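Local coordinates for DUF2787 domain-containing protein (Vibrio cholerae, PDB 2V1L) that is of unknown function but is encoded on a pathogenicity island and shares structural homology with the human p32 protein, at residues A22-E27 / M43-S48; F57-I62 / P88-C93; I62-S67 / W72-I77; R92-D97 / R120-L125; G101-A106 / V114-A119. All coordinates share one frame; numbering follows the deposited sequence.

Interaction 1 (A22-E27 / M43-S48); sequences ANILSE and MNFRDS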
# COMPACT_ATOMS: atom_id res chain seq x y z
N ALA A 22 4.62 -11.42 1.65
CA ALA A 22 5.33 -12.58 2.20
C ALA A 22 6.74 -12.70 1.62
O ALA A 22 7.70 -12.92 2.36
CB ALA A 22 4.53 -13.87 1.94
N ASN A 23 6.86 -12.51 0.31
CA ASN A 23 8.14 -12.63 -0.36
C ASN A 23 9.15 -11.63 0.16
O ASN A 23 10.30 -11.99 0.43
CB ASN A 23 7.99 -12.48 -1.88
CG ASN A 23 9.14 -13.11 -2.64
OD1 ASN A 23 9.81 -12.45 -3.44
ND2 ASN A 23 9.38 -14.40 -2.39
N ILE A 24 8.73 -10.38 0.30
CA ILE A 24 9.63 -9.31 0.72
C ILE A 24 10.07 -9.46 2.18
O ILE A 24 11.21 -9.13 2.53
CB ILE A 24 9.05 -7.92 0.41
CG1 ILE A 24 9.11 -7.69 -1.11
CG2 ILE A 24 9.82 -6.83 1.14
CD1 ILE A 24 8.35 -6.47 -1.57
N LEU A 25 9.18 -9.98 3.03
CA LEU A 25 9.54 -10.26 4.42
C LEU A 25 10.72 -11.23 4.49
O LEU A 25 11.81 -10.85 4.92
CB LEU A 25 8.35 -10.79 5.22
CG LEU A 25 7.22 -9.83 5.61
CD1 LEU A 25 6.27 -10.54 6.54
CD2 LEU A 25 7.78 -8.60 6.27
N SER A 26 10.51 -12.47 4.03
CA SER A 26 11.52 -13.52 4.16
C SER A 26 12.79 -13.27 3.34
O SER A 26 13.88 -13.69 3.75
CB SER A 26 10.93 -14.91 3.87
OG SER A 26 10.29 -14.97 2.61
N GLU A 27 12.66 -12.56 2.21
CA GLU A 27 13.81 -12.10 1.42
C GLU A 27 14.76 -11.21 2.23
O GLU A 27 15.96 -11.17 1.95
CB GLU A 27 13.37 -11.32 0.19
CG GLU A 27 13.36 -12.11 -1.11
CD GLU A 27 13.36 -11.21 -2.35
OE1 GLU A 27 12.67 -10.16 -2.35
OE2 GLU A 27 14.06 -11.56 -3.34
N MET A 43 7.60 -1.13 4.59
CA MET A 43 8.08 -1.31 3.22
C MET A 43 7.85 -0.03 2.41
O MET A 43 6.78 0.58 2.50
CB MET A 43 7.35 -2.48 2.54
CG MET A 43 7.49 -3.85 3.18
SD MET A 43 6.55 -5.13 2.29
CE MET A 43 6.81 -6.56 3.34
N ASN A 44 8.83 0.37 1.61
CA ASN A 44 8.67 1.49 0.69
C ASN A 44 8.97 1.05 -0.74
O ASN A 44 9.95 0.35 -0.98
CB ASN A 44 9.58 2.67 1.06
CG ASN A 44 9.12 3.38 2.31
OD1 ASN A 44 9.45 2.95 3.42
ND2 ASN A 44 8.34 4.44 2.15
N PHE A 45 8.11 1.46 -1.68
CA PHE A 45 8.29 1.17 -3.10
C PHE A 45 8.44 2.53 -3.76
O PHE A 45 7.53 3.38 -3.64
CB PHE A 45 7.08 0.40 -3.68
CG PHE A 45 6.81 -0.92 -3.01
CD1 PHE A 45 7.07 -2.12 -3.68
CD2 PHE A 45 6.28 -0.98 -1.72
CE1 PHE A 45 6.82 -3.33 -3.07
CE2 PHE A 45 6.05 -2.20 -1.09
CZ PHE A 45 6.32 -3.38 -1.76
N ARG A 46 9.58 2.77 -4.42
CA ARG A 46 9.83 4.04 -5.09
C ARG A 46 10.34 3.90 -6.54
O ARG A 46 11.18 3.07 -6.82
CB ARG A 46 10.78 4.94 -4.27
CG ARG A 46 10.18 5.46 -2.93
CD ARG A 46 11.15 6.41 -2.15
NE ARG A 46 12.00 5.67 -1.21
CZ ARG A 46 11.86 5.66 0.12
NH1 ARG A 46 10.92 6.37 0.71
NH2 ARG A 46 12.68 4.92 0.87
N ASP A 47 9.77 4.71 -7.43
CA ASP A 47 10.29 4.95 -8.77
C ASP A 47 11.19 6.19 -8.66
O ASP A 47 10.72 7.32 -8.53
CB ASP A 47 9.12 5.14 -9.77
CG ASP A 47 9.55 5.82 -11.07
OD1 ASP A 47 10.76 5.97 -11.30
OD2 ASP A 47 8.69 6.25 -11.88
N SER A 48 12.51 5.98 -8.74
CA SER A 48 13.46 7.09 -8.56
C SER A 48 13.27 8.21 -9.59
O SER A 48 13.72 9.32 -9.37
CB SER A 48 14.89 6.59 -8.56
OG SER A 48 15.36 6.47 -9.91
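The N-terminal helix packs on the antiparallel sheet here, Ile24 and Leu25 of helix 15-29 meeting Met43 and Phe45 of strand 41-46. Between the short segments the axes come within 11.3 Å, and their directions differ by 111°, so the helix runs across the strand. Met43 bridges the gap with its thioether end: its chain is extended beyond CG (chi2 179°, chi3 -176°), which carries CE to 3.7 Å from Ile24 CG2. The same methyl lies 3.7 Å from Leu25 CD2, whose side chain stands at about a right angle to that of Met43. This layer of a helix laid over an antiparallel sheet also takes in Leu64 of strand 60-66, touched by both Leu25 and Met43. The other branch of Ile24 serves Phe45, approaching from the opposite direction: CD1 stops 3.7 Å from Phe45 CZ, at an oblique position against the ring. Phe130 of helix 117-135 meets the Phe45 ring edge-to-face, while Ile24 also touches Leu144 of the C-terminal strand.

Interaction 2 (F57-I62 / P88-C93); sequences FHPVEI and PELERC
Cys93 SG rests against the His58 imidazole, 4.0 Å from CE1 and 4.1 Å from ND1 of His58. The sulfur is 4.8 Å from the ring centroid and 62° off the ring normal, an oblique sulfur-aromatic contact. With SG anti to the backbone N of Cys93 (chi1 178°), the thiol extends from strand 90-93 toward the imidazole. A second, looser touch is made by Pro59 CG and Leu90 CD2, 4.2 Å apart, where the proline ring and the leucine branch meet at a slant. Neither pair comes from direct strand pairing: the nearest CA atoms, those of His58 and Cys93, are 8.8 Å apart. Strand 72-82 lies between strands 60-66 and 90-93 in the antiparallel sheet and pairs with both, so these side chains meet across an intervening strand. That middle strand also positions the histidine, since Asp79 OD1 is hydrogen-bonded to His58 ND1 while Cys93 touches Asp79 as well. The bond gives the imidazole a polar tie that probably limits its rotation beside the sulfur. Tyr50, from a loop, also meets the His58 ring and touches Pro59 at this surface patch.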
# COMPACT_ATOMS: atom_id res chain seq x y z
N PHE A 57 5.81 6.61 -11.45
CA PHE A 57 4.94 5.82 -10.59
C PHE A 57 4.95 6.41 -9.17
O PHE A 57 6.02 6.80 -8.66
CB PHE A 57 5.36 4.35 -10.61
CG PHE A 57 5.24 3.68 -11.98
CD1 PHE A 57 4.06 3.08 -12.38
CD2 PHE A 57 6.33 3.68 -12.87
CE1 PHE A 57 3.94 2.47 -13.65
CE2 PHE A 57 6.22 3.06 -14.15
CZ PHE A 57 5.03 2.46 -14.53
N HIS A 58 3.76 6.50 -8.55
CA HIS A 58 3.63 7.07 -7.20
C HIS A 58 4.36 6.20 -6.22
O HIS A 58 4.26 4.97 -6.30
CB HIS A 58 2.16 7.16 -6.74
CG HIS A 58 1.29 8.07 -7.54
ND1 HIS A 58 -0.07 8.17 -7.32
CD2 HIS A 58 1.56 8.89 -8.58
CE1 HIS A 58 -0.60 9.02 -8.18
NE2 HIS A 58 0.37 9.48 -8.96
N PRO A 59 5.08 6.81 -5.25
CA PRO A 59 5.67 5.98 -4.19
C PRO A 59 4.59 5.33 -3.35
O PRO A 59 3.53 5.89 -3.21
CB PRO A 59 6.43 7.00 -3.31
CG PRO A 59 6.48 8.22 -4.08
CD PRO A 59 5.38 8.24 -5.09
N VAL A 60 4.88 4.17 -2.78
CA VAL A 60 3.92 3.49 -1.95
C VAL A 60 4.63 3.09 -0.67
O VAL A 60 5.77 2.64 -0.72
CB VAL A 60 3.34 2.24 -2.64
CG1 VAL A 60 2.60 1.41 -1.70
CG2 VAL A 60 2.46 2.62 -3.86
N GLU A 61 3.94 3.26 0.45
CA GLU A 61 4.37 2.77 1.76
C GLU A 61 3.36 1.80 2.36
O GLU A 61 2.15 2.06 2.36
CB GLU A 61 4.59 3.95 2.73
CG GLU A 61 5.12 3.54 4.09
CD GLU A 61 5.46 4.71 5.00
OE1 GLU A 61 6.27 5.57 4.60
OE2 GLU A 61 4.92 4.76 6.14
N ILE A 62 3.85 0.67 2.86
CA ILE A 62 3.01 -0.31 3.51
C ILE A 62 3.59 -0.65 4.89
O ILE A 62 4.79 -0.87 5.01
CB ILE A 62 2.87 -1.62 2.67
CG1 ILE A 62 2.26 -1.30 1.29
CG2 ILE A 62 2.01 -2.64 3.45
CD1 ILE A 62 2.64 -2.27 0.16
N PRO A 88 5.61 22.11 -5.57
CA PRO A 88 5.03 20.77 -5.35
C PRO A 88 5.72 19.91 -4.28
O PRO A 88 6.96 19.81 -4.25
CB PRO A 88 5.21 20.12 -6.73
CG PRO A 88 6.50 20.81 -7.30
CD PRO A 88 6.79 22.03 -6.45
N GLU A 89 4.92 19.30 -3.41
CA GLU A 89 5.42 18.30 -2.44
C GLU A 89 4.59 17.03 -2.49
O GLU A 89 3.50 17.02 -3.06
CB GLU A 89 5.45 18.87 -1.01
CG GLU A 89 6.66 19.76 -0.72
CD GLU A 89 6.42 20.74 0.44
OE1 GLU A 89 5.88 20.31 1.50
OE2 GLU A 89 6.79 21.94 0.29
N LEU A 90 5.13 15.96 -1.91
CA LEU A 90 4.44 14.66 -1.82
C LEU A 90 3.36 14.69 -0.75
O LEU A 90 3.64 14.99 0.41
CB LEU A 90 5.44 13.53 -1.54
CG LEU A 90 6.30 13.03 -2.70
CD1 LEU A 90 7.47 12.20 -2.19
CD2 LEU A 90 5.50 12.24 -3.72
N GLU A 91 2.13 14.42 -1.16
CA GLU A 91 0.98 14.33 -0.27
C GLU A 91 0.44 12.91 -0.36
O GLU A 91 0.62 12.26 -1.39
CB GLU A 91 -0.12 15.28 -0.75
CG GLU A 91 0.23 16.76 -0.64
CD GLU A 91 -1.01 17.66 -0.62
OE1 GLU A 91 -2.11 17.18 -0.28
OE2 GLU A 91 -0.87 18.86 -0.93
N ARG A 92 -0.21 12.44 0.71
CA ARG A 92 -0.96 11.18 0.66
C ARG A 92 -1.97 11.34 -0.45
O ARG A 92 -2.61 12.39 -0.56
CB ARG A 92 -1.70 10.89 1.98
CG ARG A 92 -0.78 10.68 3.20
CD ARG A 92 -1.59 10.08 4.34
NE ARG A 92 -0.86 10.10 5.61
CZ ARG A 92 -1.40 9.80 6.79
NH1 ARG A 92 -2.68 9.47 6.89
NH2 ARG A 92 -0.64 9.85 7.88
N CYS A 93 -2.12 10.32 -1.28
CA CYS A 93 -2.98 10.40 -2.45
C CYS A 93 -4.16 9.45 -2.27
O CYS A 93 -5.31 9.83 -2.46
CB CYS A 93 -2.17 10.00 -3.68
SG CYS A 93 -3.12 9.99 -5.18

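Interaction 3 (I62-S67 / W72-I77); sequences IALSQS and WCIEYI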
# COMPACT_ATOMS: atom_id res chain seq x y z
N ILE A 62 3.85 0.67 2.86
CA ILE A 62 3.01 -0.31 3.51
C ILE A 62 3.59 -0.65 4.89
O ILE A 62 4.79 -0.87 5.01
CB ILE A 62 2.87 -1.62 2.67
CG1 ILE A 62 2.26 -1.30 1.29
CG2 ILE A 62 2.01 -2.64 3.45
CD1 ILE A 62 2.64 -2.27 0.16
N ALA A 63 2.74 -0.69 5.91
CA ALA A 63 3.17 -1.00 7.28
C ALA A 63 2.56 -2.25 7.86
O ALA A 63 1.34 -2.47 7.82
CB ALA A 63 2.93 0.17 8.22
N LEU A 64 3.43 -3.05 8.45
CA LEU A 64 3.04 -4.32 9.02
C LEU A 64 3.63 -4.44 10.41
O LEU A 64 4.74 -3.97 10.66
CB LEU A 64 3.59 -5.47 8.14
CG LEU A 64 3.41 -5.45 6.62
CD1 LEU A 64 4.37 -6.43 5.97
CD2 LEU A 64 2.01 -5.81 6.24
N SER A 65 2.89 -5.06 11.31
CA SER A 65 3.42 -5.41 12.62
C SER A 65 3.20 -6.90 12.86
O SER A 65 2.23 -7.48 12.36
CB SER A 65 2.74 -4.59 13.70
OG SER A 65 1.41 -5.02 13.87
N GLN A 66 4.10 -7.50 13.63
CA GLN A 66 4.08 -8.93 13.96
C GLN A 66 3.19 -9.17 15.17
O GLN A 66 3.49 -8.69 16.28
CB GLN A 66 5.50 -9.44 14.26
CG GLN A 66 6.63 -8.43 13.91
CD GLN A 66 7.98 -8.74 14.54
OE1 GLN A 66 8.45 -9.88 14.53
NE2 GLN A 66 8.63 -7.70 15.09
N SER A 67 2.10 -9.91 14.98
CA SER A 67 1.13 -10.15 16.05
C SER A 67 1.69 -10.96 17.22
O SER A 67 2.81 -11.50 17.15
CB SER A 67 -0.12 -10.83 15.50
OG SER A 67 -1.05 -11.13 16.53
N TRP A 72 1.27 -11.93 10.78
CA TRP A 72 1.46 -10.50 10.49
C TRP A 72 0.16 -9.76 10.20
O TRP A 72 -0.80 -10.34 9.70
CB TRP A 72 2.43 -10.30 9.33
CG TRP A 72 3.86 -10.64 9.66
CD1 TRP A 72 4.42 -11.89 9.67
CD2 TRP A 72 4.92 -9.73 10.00
NE1 TRP A 72 5.75 -11.81 10.01
CE2 TRP A 72 6.08 -10.50 10.22
CE3 TRP A 72 4.99 -8.33 10.15
CZ2 TRP A 72 7.32 -9.93 10.57
CZ3 TRP A 72 6.23 -7.76 10.50
CH2 TRP A 72 7.37 -8.56 10.71
N CYS A 73 0.14 -8.47 10.52
CA CYS A 73 -1.04 -7.63 10.29
C CYS A 73 -0.68 -6.45 9.41
O CYS A 73 0.33 -5.78 9.65
CB CYS A 73 -1.57 -7.12 11.63
SG CYS A 73 -1.78 -8.45 12.86
N ILE A 74 -1.48 -6.19 8.38
CA ILE A 74 -1.28 -5.01 7.54
C ILE A 74 -1.88 -3.80 8.24
O ILE A 74 -3.07 -3.76 8.53
CB ILE A 74 -1.86 -5.18 6.11
CG1 ILE A 74 -1.55 -3.97 5.24
CG2 ILE A 74 -3.36 -5.39 6.13
CD1 ILE A 74 -1.50 -4.31 3.80
N GLU A 75 -1.01 -2.82 8.54
CA GLU A 75 -1.40 -1.63 9.31
C GLU A 75 -2.05 -0.56 8.44
O GLU A 75 -3.15 -0.11 8.72
CB GLU A 75 -0.18 -1.05 10.02
CG GLU A 75 0.54 -2.06 10.88
CD GLU A 75 -0.16 -2.31 12.20
OE1 GLU A 75 -1.33 -2.76 12.20
OE2 GLU A 75 0.49 -2.04 13.24
N TYR A 76 -1.34 -0.14 7.41
CA TYR A 76 -1.89 0.77 6.45
C TYR A 76 -1.19 0.63 5.10
O TYR A 76 -0.09 0.10 5.03
CB TYR A 76 -1.75 2.22 6.95
CG TYR A 76 -0.33 2.67 7.20
CD1 TYR A 76 0.18 2.72 8.49
CD2 TYR A 76 0.50 3.04 6.14
CE1 TYR A 76 1.49 3.14 8.74
CE2 TYR A 76 1.82 3.47 6.37
CZ TYR A 76 2.30 3.51 7.69
OH TYR A 76 3.59 3.91 7.94
N ILE A 77 -1.84 1.13 4.06
CA ILE A 77 -1.22 1.24 2.74
C ILE A 77 -1.41 2.67 2.27
O ILE A 77 -2.54 3.14 2.24
CB ILE A 77 -1.89 0.27 1.70
CG1 ILE A 77 -1.75 -1.17 2.15
CG2 ILE A 77 -1.26 0.46 0.30
CD1 ILE A 77 -2.54 -2.16 1.27
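Ile62, Leu64, Ile74 and Ile77 form the apolar centre on one face of the antiparallel hairpin. Ile62 and Ile77 lie side by side, with CG1 of Ile62 4.1 Å from CG2 of Ile77, and Ile62 CG2 reaches to 3.9 Å from Ile74 CD1. Leu64 CD2 packs 3.9 Å from Ile74 CB. Farther along this face, Gln66 CG sits 3.6 Å from the centroid of the Trp72 six-membered ring and 27° off its normal, a CH-pi contact. Strands 60-66 and 72-82 make up this beta hairpin, and in its ladder Ser65 and Cys73 are a hydrogen-bonded pair that exchanges two backbone bonds. A classic beta bulge interrupts the ladder, with Glu75 and Tyr76 both facing Ala63. On the face opposite the isoleucines, Tyr76 turns its ring over the Ala63 methyl: Ala63 CB is 3.6 Å from the centroid of the Tyr76 ring. Tyr76 CG lies between the backbone N and carbonyl carbon (chi1 60°), directing the ring across the neighbouring strand. Glu75 bends at chi2, and its OE2 accepts a weak bond from Ser65 OG at 3.2 Å.

Interaction 4 (R92-D97 / R120-L125); sequences RCLDFD and RELYQL
Phe96 and Tyr123 meet edge-to-face, the edge of the tyrosine directed at the face of the phenylalanine. Their centroids are 5.1 Å apart and the ring planes stand at 83°. Tyr123 CD1 lies over the centre of the Phe96 ring, 3.7 Å above its plane, which identifies the phenylalanine as the face partner of this T-shaped stack. Tyr123 holds CG anti to its backbone N (chi1 178°), and the base of its side chain also closes on the ring, CB being 3.9 Å from Phe96 CE1. Beside the aromatic pair, Leu94 CD2 reaches Leu122 CG at 4.1 Å, while Phe96 CZ is a more distant 4.5 Å from that same Leu122 CG. The phenol does not depend on this contact for a polar partner, because Tyr123 OH is hydrogen-bonded to Glu127. Phe103 of strand 102-105 touches both Phe96 and Leu122, widening the apolar layer. The chain turns a corner at Leu94, which with Cys93 faces Asp79 in a classic beta bulge, and the arrangement is that of helix 117-135, the last helix, packed on the antiparallel sheet.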
# COMPACT_ATOMS: atom_id res chain seq x y z
N ARG A 92 -0.21 12.44 0.71
CA ARG A 92 -0.96 11.18 0.66
C ARG A 92 -1.97 11.34 -0.45
O ARG A 92 -2.61 12.39 -0.56
CB ARG A 92 -1.70 10.89 1.98
CG ARG A 92 -0.78 10.68 3.20
CD ARG A 92 -1.59 10.08 4.34
NE ARG A 92 -0.86 10.10 5.61
CZ ARG A 92 -1.40 9.80 6.79
NH1 ARG A 92 -2.68 9.47 6.89
NH2 ARG A 92 -0.64 9.85 7.88
N CYS A 93 -2.12 10.32 -1.28
CA CYS A 93 -2.98 10.40 -2.45
C CYS A 93 -4.16 9.45 -2.27
O CYS A 93 -5.31 9.83 -2.46
CB CYS A 93 -2.17 10.00 -3.68
SG CYS A 93 -3.12 9.99 -5.18
N LEU A 94 -3.83 8.21 -1.91
CA LEU A 94 -4.76 7.20 -1.47
C LEU A 94 -4.17 6.63 -0.20
O LEU A 94 -2.96 6.41 -0.13
CB LEU A 94 -4.83 6.05 -2.46
CG LEU A 94 -5.55 6.21 -3.81
CD1 LEU A 94 -4.56 6.30 -4.92
CD2 LEU A 94 -6.41 4.95 -4.02
N ASP A 95 -5.01 6.36 0.77
CA ASP A 95 -4.54 5.80 2.05
C ASP A 95 -5.58 4.78 2.51
O ASP A 95 -6.77 5.07 2.50
CB ASP A 95 -4.36 6.91 3.09
CG ASP A 95 -3.77 6.40 4.40
OD1 ASP A 95 -2.62 5.92 4.42
OD2 ASP A 95 -4.49 6.48 5.41
N PHE A 96 -5.14 3.58 2.87
CA PHE A 96 -6.03 2.58 3.43
C PHE A 96 -5.51 2.30 4.81
O PHE A 96 -4.45 1.73 4.94
CB PHE A 96 -6.07 1.30 2.57
CG PHE A 96 -6.49 1.55 1.14
CD1 PHE A 96 -7.84 1.72 0.82
CD2 PHE A 96 -5.54 1.67 0.12
CE1 PHE A 96 -8.24 1.99 -0.53
CE2 PHE A 96 -5.92 1.92 -1.22
CZ PHE A 96 -7.27 2.10 -1.52
N ASP A 97 -6.21 2.73 5.84
CA ASP A 97 -5.68 2.64 7.21
C ASP A 97 -6.43 1.53 7.95
O ASP A 97 -7.58 1.70 8.35
CB ASP A 97 -5.80 4.00 7.92
CG ASP A 97 -5.07 4.03 9.27
OD1 ASP A 97 -5.01 3.00 9.97
OD2 ASP A 97 -4.55 5.11 9.63
N ARG A 120 -14.21 -0.49 -1.42
CA ARG A 120 -13.93 -1.81 -1.99
C ARG A 120 -13.43 -1.68 -3.43
O ARG A 120 -12.37 -2.22 -3.75
CB ARG A 120 -15.18 -2.70 -1.89
CG ARG A 120 -14.95 -4.13 -2.31
CD ARG A 120 -16.25 -4.93 -2.30
NE ARG A 120 -15.96 -6.36 -2.41
CZ ARG A 120 -16.01 -7.05 -3.54
NH1 ARG A 120 -16.35 -6.45 -4.67
NH2 ARG A 120 -15.72 -8.34 -3.53
N GLU A 121 -14.16 -0.93 -4.26
CA GLU A 121 -13.84 -0.74 -5.68
C GLU A 121 -12.54 0.04 -5.85
O GLU A 121 -11.68 -0.32 -6.66
CB GLU A 121 -14.99 -0.03 -6.39
CG GLU A 121 -14.73 0.30 -7.89
CD GLU A 121 -14.83 -0.93 -8.83
OE1 GLU A 121 -15.50 -1.92 -8.45
OE2 GLU A 121 -14.24 -0.89 -9.94
N LEU A 122 -12.38 1.09 -5.05
CA LEU A 122 -11.16 1.87 -5.04
C LEU A 122 -9.96 0.96 -4.69
O LEU A 122 -8.93 1.02 -5.35
CB LEU A 122 -11.33 2.98 -4.02
CG LEU A 122 -10.44 4.18 -3.89
CD1 LEU A 122 -10.53 5.07 -5.13
CD2 LEU A 122 -10.91 4.93 -2.63
N TYR A 123 -10.09 0.15 -3.66
CA TYR A 123 -8.99 -0.72 -3.24
C TYR A 123 -8.63 -1.78 -4.33
O TYR A 123 -7.45 -2.04 -4.62
CB TYR A 123 -9.29 -1.44 -1.93
CG TYR A 123 -8.12 -2.34 -1.60
CD1 TYR A 123 -6.98 -1.82 -1.01
CD2 TYR A 123 -8.10 -3.68 -2.01
CE1 TYR A 123 -5.86 -2.63 -0.79
CE2 TYR A 123 -6.99 -4.49 -1.76
CZ TYR A 123 -5.89 -3.94 -1.17
OH TYR A 123 -4.78 -4.70 -0.94
N GLN A 124 -9.65 -2.37 -4.93
CA GLN A 124 -9.43 -3.40 -5.94
C GLN A 124 -8.71 -2.86 -7.16
O GLN A 124 -7.86 -3.53 -7.71
CB GLN A 124 -10.77 -3.99 -6.39
CG GLN A 124 -11.38 -4.91 -5.33
CD GLN A 124 -12.69 -5.45 -5.83
OE1 GLN A 124 -13.45 -4.75 -6.52
NE2 GLN A 124 -12.96 -6.72 -5.52
N LEU A 125 -9.10 -1.67 -7.58
CA LEU A 125 -8.43 -0.99 -8.67
C LEU A 125 -7.03 -0.59 -8.31
O LEU A 125 -6.13 -0.85 -9.08
CB LEU A 125 -9.22 0.23 -9.15
CG LEU A 125 -10.52 -0.08 -9.87
CD1 LEU A 125 -11.49 1.12 -9.73
CD2 LEU A 125 -10.30 -0.40 -11.34

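Interaction 5 (G101-A106 / V114-A119); sequences GDFFTA and VGNRDA
Phe103 of strand 102-105 meets the start of helix 117-135 with its ring, using CE1 for the closest touches. Its CG lies between the backbone N and carbonyl carbon (chi1 76°), and the ring reaches Ala119, whose CB is 3.5 Å from Phe103 CE1. Ala119 CA stands 3.9 Å above the ring plane, displaced toward the rim. Asn116 approaches differently: ND2 lies in the ring plane at its edge, 3.7 Å from Phe103 CE1, with the amide plane turned 88° from the ring. Asn116 occupies the N-cap position, and CG anti to the backbone N directs the amide toward both the ring and the first turn. Its OD1 accepts weak bonds from Ala119 N at 3.3 Å and Asp118 N at 3.0 Å; the first is nearly straight, the second strongly bent. Asn116 ND2 has a weak hydrogen bond to Pro112 O, so both ends of the amide have polar partners. At the strand's start, Gly101 and Asp102 form a G1 beta bulge facing Asp97, and the positive phi of Gly101 is what the first position of such a bulge calls for.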
# COMPACT_ATOMS: atom_id res chain seq x y z
N GLY A 101 -9.46 1.69 10.53
CA GLY A 101 -10.67 1.38 9.78
C GLY A 101 -11.15 2.47 8.83
O GLY A 101 -12.32 2.52 8.50
N ASP A 102 -10.25 3.34 8.37
CA ASP A 102 -10.62 4.43 7.44
C ASP A 102 -9.82 4.39 6.14
O ASP A 102 -8.69 3.90 6.12
CB ASP A 102 -10.34 5.80 8.07
CG ASP A 102 -11.31 6.14 9.20
OD1 ASP A 102 -12.53 5.93 9.08
OD2 ASP A 102 -10.80 6.67 10.20
N PHE A 103 -10.39 4.95 5.08
CA PHE A 103 -9.65 5.18 3.84
C PHE A 103 -9.71 6.66 3.49
O PHE A 103 -10.64 7.36 3.91
CB PHE A 103 -10.13 4.28 2.66
CG PHE A 103 -11.43 4.69 2.04
CD1 PHE A 103 -12.66 4.32 2.63
CD2 PHE A 103 -11.45 5.48 0.88
CE1 PHE A 103 -13.88 4.72 2.05
CE2 PHE A 103 -12.68 5.89 0.31
CZ PHE A 103 -13.89 5.50 0.90
N PHE A 104 -8.72 7.11 2.74
CA PHE A 104 -8.67 8.47 2.26
C PHE A 104 -8.39 8.57 0.76
O PHE A 104 -7.55 7.86 0.21
CB PHE A 104 -7.55 9.21 2.99
CG PHE A 104 -7.35 10.60 2.53
CD1 PHE A 104 -8.09 11.64 3.10
CD2 PHE A 104 -6.42 10.90 1.57
CE1 PHE A 104 -7.89 12.94 2.68
CE2 PHE A 104 -6.23 12.19 1.13
CZ PHE A 104 -6.96 13.22 1.70
N THR A 105 -9.07 9.53 0.14
CA THR A 105 -8.74 10.01 -1.16
C THR A 105 -8.85 11.54 -1.13
O THR A 105 -9.60 12.07 -0.31
CB THR A 105 -9.72 9.38 -2.16
OG1 THR A 105 -9.13 8.19 -2.70
CG2 THR A 105 -10.14 10.31 -3.21
N ALA A 106 -8.16 12.25 -2.02
CA ALA A 106 -8.26 13.70 -2.05
C ALA A 106 -9.68 14.17 -2.34
O ALA A 106 -10.11 15.22 -1.84
CB ALA A 106 -7.24 14.31 -3.02
N VAL A 114 -15.42 -0.59 6.53
CA VAL A 114 -16.19 -1.84 6.77
C VAL A 114 -17.17 -2.32 5.68
O VAL A 114 -16.82 -3.19 4.86
CB VAL A 114 -16.81 -1.86 8.20
CG1 VAL A 114 -17.96 -2.88 8.31
CG2 VAL A 114 -15.74 -2.19 9.21
N GLY A 115 -18.38 -1.76 5.65
CA GLY A 115 -19.41 -2.22 4.69
C GLY A 115 -19.56 -1.21 3.57
O GLY A 115 -20.64 -1.02 3.01
N ASN A 116 -18.44 -0.56 3.24
CA ASN A 116 -18.41 0.58 2.34
C ASN A 116 -17.93 0.20 0.93
O ASN A 116 -16.87 -0.40 0.76
CB ASN A 116 -17.57 1.70 2.97
CG ASN A 116 -17.55 2.96 2.15
OD1 ASN A 116 -17.57 2.91 0.93
ND2 ASN A 116 -17.47 4.10 2.82
N ARG A 117 -18.73 0.58 -0.06
CA ARG A 117 -18.61 0.11 -1.43
C ARG A 117 -17.64 0.94 -2.29
O ARG A 117 -17.03 0.40 -3.22
CB ARG A 117 -20.00 0.07 -2.07
CG ARG A 117 -20.08 -0.51 -3.47
CD ARG A 117 -21.53 -0.75 -3.89
NE ARG A 117 -22.41 0.43 -3.74
CZ ARG A 117 -22.30 1.55 -4.47
NH1 ARG A 117 -21.33 1.67 -5.36
NH2 ARG A 117 -23.15 2.56 -4.28
N ASP A 118 -17.52 2.23 -1.99
CA ASP A 118 -16.49 3.06 -2.62
C ASP A 118 -15.10 2.58 -2.23
O ASP A 118 -14.20 2.52 -3.09
CB ASP A 118 -16.69 4.56 -2.32
CG ASP A 118 -17.80 5.19 -3.18
OD1 ASP A 118 -18.82 4.52 -3.40
OD2 ASP A 118 -17.65 6.36 -3.66
N ALA A 119 -14.94 2.18 -0.97
CA ALA A 119 -13.68 1.65 -0.45
C ALA A 119 -13.25 0.40 -1.19
O ALA A 119 -12.08 0.26 -1.56
CB ALA A 119 -13.79 1.34 1.05

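In the fold
All five contacts involve one antiparallel sheet, with helices 15-29 and 117-135 packed against it. Interaction 1 comes first along the chain, and its strand 41-46 pairs with strand 60-66, which interactions 2 and 3 share through Ile62. Interaction 3 falls within the chain span bounded by interaction 2, as interaction 5 does within that of interaction 4. Interactions 2 and 4 overlap at Arg92 and Cys93; Ile77 of interaction 3 pairs with Phe96 of interaction 4. Interactions 4 and 5 share helix 117-135 and have centres about 7 Å apart, whereas interactions 1 and 5 are about 25 Å apart between centres. The series thus follows the sheet from its N-terminal helix to the start of the long helix, all within the DUF2787 family region.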